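Local coordinates for actin-related protein 8 (Homo sapiens, PDB 4FO0) that binds ATP with low basal ATPase activity, does not polymerize, and is a proposed core component of the INO80 chromatin remodeling complex, at residues A45-Y56 with V143-H152. Numbering follows the deposited sequence.
Sequences ARRHKQQGQPLY and VNPLDCYNIH
Arg47 and Tyr149 face each other as a non-hydrogen-bonded pair of an antiparallel ladder, where strand 149-152 runs along the end of strand 38-47 in the mixed sheet of this actin-family fold. Arg47 lays its backbone over the phenol: CA stands 3.9 Å from the centroid of the Tyr149 ring, a CH-pi contact over the face. The Arg47 chain, its chi1 of -166° setting CG opposite N, crosses the ring obliquely toward the hydroxyl, where NE gives a weak hydrogen bond to Tyr149 OH; the guanidinium plane is turned 64° from that of the ring. The hydroxyl is held more firmly by the carbonyl of Pro132, and Tyr149 CD2 lies 4.1 Å from Ala45 CB. A leucine in place of Tyr149 would probably strip Arg47 CA of its aromatic cover and leave NE and the Pro132 carbonyl without their hydroxyl partner. Ala45 CB also touches Ile151 CD1 at 3.6 Å, on the same face of the sheet. On the opposite face the Arg46 side chain extends to a salt bridge with Asp176 of helix 170-187, while its backbone N and O both pair with Asn150. Beyond the loop, segment 45-56 returns along the far edge of strand 149-152, so that this strand is gripped from two sides. There Tyr56 slides past His152 with planes only 18° apart and little overlap, and Tyr56 O accepts from Ile151 N at 2.9 Å, nearly along the C=O axis.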
loop_
_atom_site.group_PDB
_atom_site.type_symbol
_atom_site.label_atom_id
_atom_site.label_comp_id
_atom_site.label_asym_id
_atom_site.label_seq_id
_atom_site.Cartn_x
_atom_site.Cartn_y
_atom_site.Cartn_z
ATOM N N ALA A 45 15.557 1.168 11.815
ATOM C CA ALA A 45 15.876 1.846 13.067
ATOM C C ALA A 45 17.368 2.143 13.109
ATOM O O ALA A 45 18.199 1.264 12.879
ATOM C CB ALA A 45 15.471 0.997 14.262
ATOM N N ARG A 46 17.701 3.391 13.395
ATOM C CA ARG A 46 19.083 3.803 13.444
ATOM C C ARG A 46 19.401 4.258 14.846
ATOM O O ARG A 46 18.628 5.019 15.444
ATOM C CB ARG A 46 19.335 4.925 12.452
ATOM C CG ARG A 46 19.466 4.445 11.024
ATOM C CD ARG A 46 20.162 5.485 10.189
ATOM N NE ARG A 46 20.413 5.040 8.817
ATOM C CZ ARG A 46 21.395 4.225 8.453
ATOM N NH1 ARG A 46 22.223 3.724 9.363
ATOM N NH2 ARG A 46 21.536 3.902 7.176
ATOM N N ARG A 47 20.534 3.784 15.368
ATOM C CA ARG A 47 20.954 4.139 16.719
ATOM C C ARG A 47 21.351 5.597 16.792
ATOM O O ARG A 47 21.649 6.219 15.776
ATOM C CB ARG A 47 22.112 3.265 17.200
ATOM C CG ARG A 47 22.349 3.364 18.705
ATOM C CD ARG A 47 23.511 2.500 19.165
ATOM N NE ARG A 47 23.083 1.391 20.013
ATOM C CZ ARG A 47 22.837 1.496 21.315
ATOM N NH1 ARG A 47 22.967 2.666 21.925
ATOM N NH2 ARG A 47 22.447 0.433 22.008
ATOM N N HIS A 48 21.325 6.148 17.998
ATOM C CA HIS A 48 21.904 7.460 18.236
ATOM C C HIS A 48 23.409 7.309 18.318
ATOM O O HIS A 48 23.908 6.229 18.639
ATOM C CB HIS A 48 21.388 8.037 19.540
ATOM C CG HIS A 48 19.953 8.431 19.487
ATOM N ND1 HIS A 48 19.189 8.277 18.351
ATOM C CD2 HIS A 48 19.137 8.978 20.419
ATOM C CE1 HIS A 48 17.965 8.711 18.588
ATOM N NE2 HIS A 48 17.907 9.146 19.835
ATOM N N LYS A 49 24.136 8.381 18.024
ATOM C CA LYS A 49 25.586 8.343 18.148
ATOM C C LYS A 49 26.013 8.952 19.486
ATOM O O LYS A 49 27.173 8.832 19.887
ATOM C CB LYS A 49 26.258 9.060 16.976
ATOM C CG LYS A 49 25.554 8.884 15.639
ATOM C CD LYS A 49 24.265 9.702 15.575
ATOM C CE LYS A 49 24.226 10.585 14.330
ATOM N NZ LYS A 49 24.342 9.810 13.056
ATOM N N GLN A 50 25.060 9.590 20.168
ATOM C CA GLN A 50 25.295 10.216 21.471
ATOM C C GLN A 50 24.141 9.986 22.431
ATOM O O GLN A 50 23.032 9.621 22.026
ATOM C CB GLN A 50 25.461 11.727 21.325
ATOM C CG GLN A 50 26.743 12.182 20.675
ATOM C CD GLN A 50 26.742 13.678 20.422
ATOM O OE1 GLN A 50 26.690 14.123 19.275
ATOM N NE2 GLN A 50 26.789 14.463 21.495
ATOM N N GLN A 51 24.410 10.235 23.709
ATOM C CA GLN A 51 23.368 10.268 24.731
ATOM C C GLN A 51 22.526 11.538 24.595
ATOM O O GLN A 51 23.010 12.572 24.129
ATOM C CB GLN A 51 23.980 10.206 26.139
ATOM C CG GLN A 51 24.541 8.847 26.554
ATOM C CD GLN A 51 25.944 8.589 26.021
ATOM O OE1 GLN A 51 26.285 8.979 24.901
ATOM N NE2 GLN A 51 26.767 7.929 26.832
ATOM N N GLY A 52 21.260 11.452 24.992
ATOM C CA GLY A 52 20.391 12.617 25.044
ATOM C C GLY A 52 20.046 13.286 23.723
ATOM O O GLY A 52 19.873 14.510 23.674
ATOM N N GLN A 53 19.955 12.499 22.652
ATOM C CA GLN A 53 19.407 12.994 21.389
ATOM C C GLN A 53 17.879 12.807 21.465
ATOM O O GLN A 53 17.409 11.878 22.129
ATOM C CB GLN A 53 20.031 12.254 20.187
ATOM C CG GLN A 53 21.463 12.725 19.785
ATOM C CD GLN A 53 22.180 11.802 18.755
ATOM O OE1 GLN A 53 23.406 11.832 18.637
ATOM N NE2 GLN A 53 21.412 10.997 18.011
ATOM N N PRO A 54 17.092 13.713 20.840
ATOM C CA PRO A 54 15.630 13.522 20.835
ATOM C C PRO A 54 15.230 12.378 19.907
ATOM O O PRO A 54 15.808 12.220 18.833
ATOM C CB PRO A 54 15.094 14.845 20.282
ATOM C CG PRO A 54 16.259 15.810 20.382
ATOM C CD PRO A 54 17.480 14.978 20.193
ATOM N N LEU A 55 14.263 11.574 20.323
ATOM C CA LEU A 55 13.868 10.421 19.532
ATOM C C LEU A 55 13.010 10.823 18.334
ATOM O O LEU A 55 11.938 11.397 18.485
ATOM C CB LEU A 55 13.170 9.388 20.415
ATOM C CG LEU A 55 14.224 8.771 21.341
ATOM C CD1 LEU A 55 13.643 7.744 22.291
ATOM C CD2 LEU A 55 15.326 8.153 20.494
ATOM N N TYR A 56 13.505 10.549 17.135
ATOM C CA TYR A 56 12.722 10.804 15.937
ATOM C C TYR A 56 11.896 9.570 15.562
ATOM O O TYR A 56 12.436 8.474 15.375
ATOM C CB TYR A 56 13.616 11.221 14.769
ATOM C CG TYR A 56 12.802 11.557 13.554
ATOM C CD1 TYR A 56 12.468 10.578 12.621
ATOM C CD2 TYR A 56 12.321 12.846 13.360
ATOM C CE1 TYR A 56 11.681 10.885 11.510
ATOM C CE2 TYR A 56 11.549 13.164 12.259
ATOM C CZ TYR A 56 11.227 12.182 11.338
ATOM O OH TYR A 56 10.448 12.511 10.248
ATOM N N VAL A 143 11.702 -2.512 18.178
ATOM C CA VAL A 143 12.573 -1.788 19.066
ATOM C C VAL A 143 11.733 -1.057 20.115
ATOM O O VAL A 143 10.819 -0.304 19.776
ATOM C CB VAL A 143 13.441 -0.806 18.266
ATOM C CG1 VAL A 143 14.175 0.148 19.191
ATOM C CG2 VAL A 143 14.413 -1.590 17.377
ATOM N N ASN A 144 12.020 -1.325 21.384
ATOM C CA ASN A 144 11.422 -0.598 22.489
ATOM C C ASN A 144 11.490 0.900 22.196
ATOM O O ASN A 144 12.547 1.422 21.878
ATOM C CB ASN A 144 12.166 -0.938 23.776
ATOM C CG ASN A 144 11.533 -0.320 25.018
ATOM O OD1 ASN A 144 10.933 0.754 24.973
ATOM N ND2 ASN A 144 11.694 -0.996 26.143
ATOM N N PRO A 145 10.344 1.587 22.266
ATOM C CA PRO A 145 10.237 3.020 21.958
ATOM C C PRO A 145 11.132 3.853 22.866
ATOM O O PRO A 145 11.458 4.994 22.530
ATOM C CB PRO A 145 8.778 3.340 22.271
ATOM C CG PRO A 145 8.086 2.048 22.314
ATOM C CD PRO A 145 9.056 0.994 22.662
ATOM N N LEU A 146 11.512 3.288 24.010
ATOM C CA LEU A 146 12.434 3.952 24.931
ATOM C C LEU A 146 13.913 3.800 24.568
ATOM O O LEU A 146 14.755 4.525 25.091
ATOM C CB LEU A 146 12.230 3.425 26.339
ATOM C CG LEU A 146 10.862 3.740 26.920
ATOM C CD1 LEU A 146 10.726 3.034 28.249
ATOM C CD2 LEU A 146 10.692 5.249 27.067
ATOM N N ASP A 147 14.237 2.849 23.698
ATOM C CA ASP A 147 15.614 2.706 23.230
ATOM C C ASP A 147 16.051 3.877 22.384
ATOM O O ASP A 147 15.234 4.613 21.835
ATOM C CB ASP A 147 15.806 1.431 22.424
ATOM C CG ASP A 147 16.098 0.244 23.291
ATOM O OD1 ASP A 147 16.682 -0.725 22.756
ATOM O OD2 ASP A 147 15.746 0.284 24.498
ATOM N N CYS A 148 17.363 4.023 22.264
ATOM C CA CYS A 148 17.947 5.178 21.608
ATOM C C CYS A 148 18.054 4.883 20.125
ATOM O O CYS A 148 19.147 4.706 19.579
ATOM C CB CYS A 148 19.319 5.501 22.214
ATOM S SG CYS A 148 20.405 4.036 22.418
ATOM N N TYR A 149 16.903 4.804 19.475
ATOM C CA TYR A 149 16.872 4.589 18.037
ATOM C C TYR A 149 15.850 5.501 17.408
ATOM O O TYR A 149 14.745 5.673 17.942
ATOM C CB TYR A 149 16.563 3.127 17.716
ATOM C CG TYR A 149 17.719 2.187 17.980
ATOM C CD1 TYR A 149 18.046 1.800 19.279
ATOM C CD2 TYR A 149 18.483 1.679 16.933
ATOM C CE1 TYR A 149 19.095 0.936 19.521
ATOM C CE2 TYR A 149 19.537 0.807 17.171
ATOM C CZ TYR A 149 19.842 0.445 18.470
ATOM O OH TYR A 149 20.892 -0.414 18.715
ATOM N N ASN A 150 16.227 6.121 16.291
ATOM C CA ASN A 150 15.246 6.831 15.466
ATOM C C ASN A 150 14.645 5.860 14.464
ATOM O O ASN A 150 15.340 4.975 13.948
ATOM C CB ASN A 150 15.865 8.011 14.739
ATOM C CG ASN A 150 16.371 9.081 15.685
ATOM O OD1 ASN A 150 15.828 9.280 16.771
ATOM N ND2 ASN A 150 17.414 9.779 15.270
ATOM N N ILE A 151 13.349 6.010 14.214
ATOM C CA ILE A 151 12.646 5.144 13.279
ATOM C C ILE A 151 12.384 5.876 11.974
ATOM O O ILE A 151 11.824 6.978 11.974
ATOM C CB ILE A 151 11.319 4.667 13.866
ATOM C CG1 ILE A 151 11.563 3.984 15.211
ATOM C CG2 ILE A 151 10.597 3.740 12.890
ATOM C CD1 ILE A 151 12.415 2.753 15.122
ATOM N N HIS A 152 12.792 5.255 10.869
ATOM C CA HIS A 152 12.645 5.857 9.543
ATOM C C HIS A 152 11.929 4.949 8.552
ATOM O O HIS A 152 12.307 3.786 8.350
ATOM C CB HIS A 152 14.008 6.288 8.973
ATOM C CG HIS A 152 14.715 7.307 9.814
ATOM N ND1 HIS A 152 15.799 6.998 10.610
ATOM C CD2 HIS A 152 14.478 8.627 9.997
ATOM C CE1 HIS A 152 16.200 8.083 11.247
ATOM N NE2 HIS A 152 15.416 9.085 10.894
#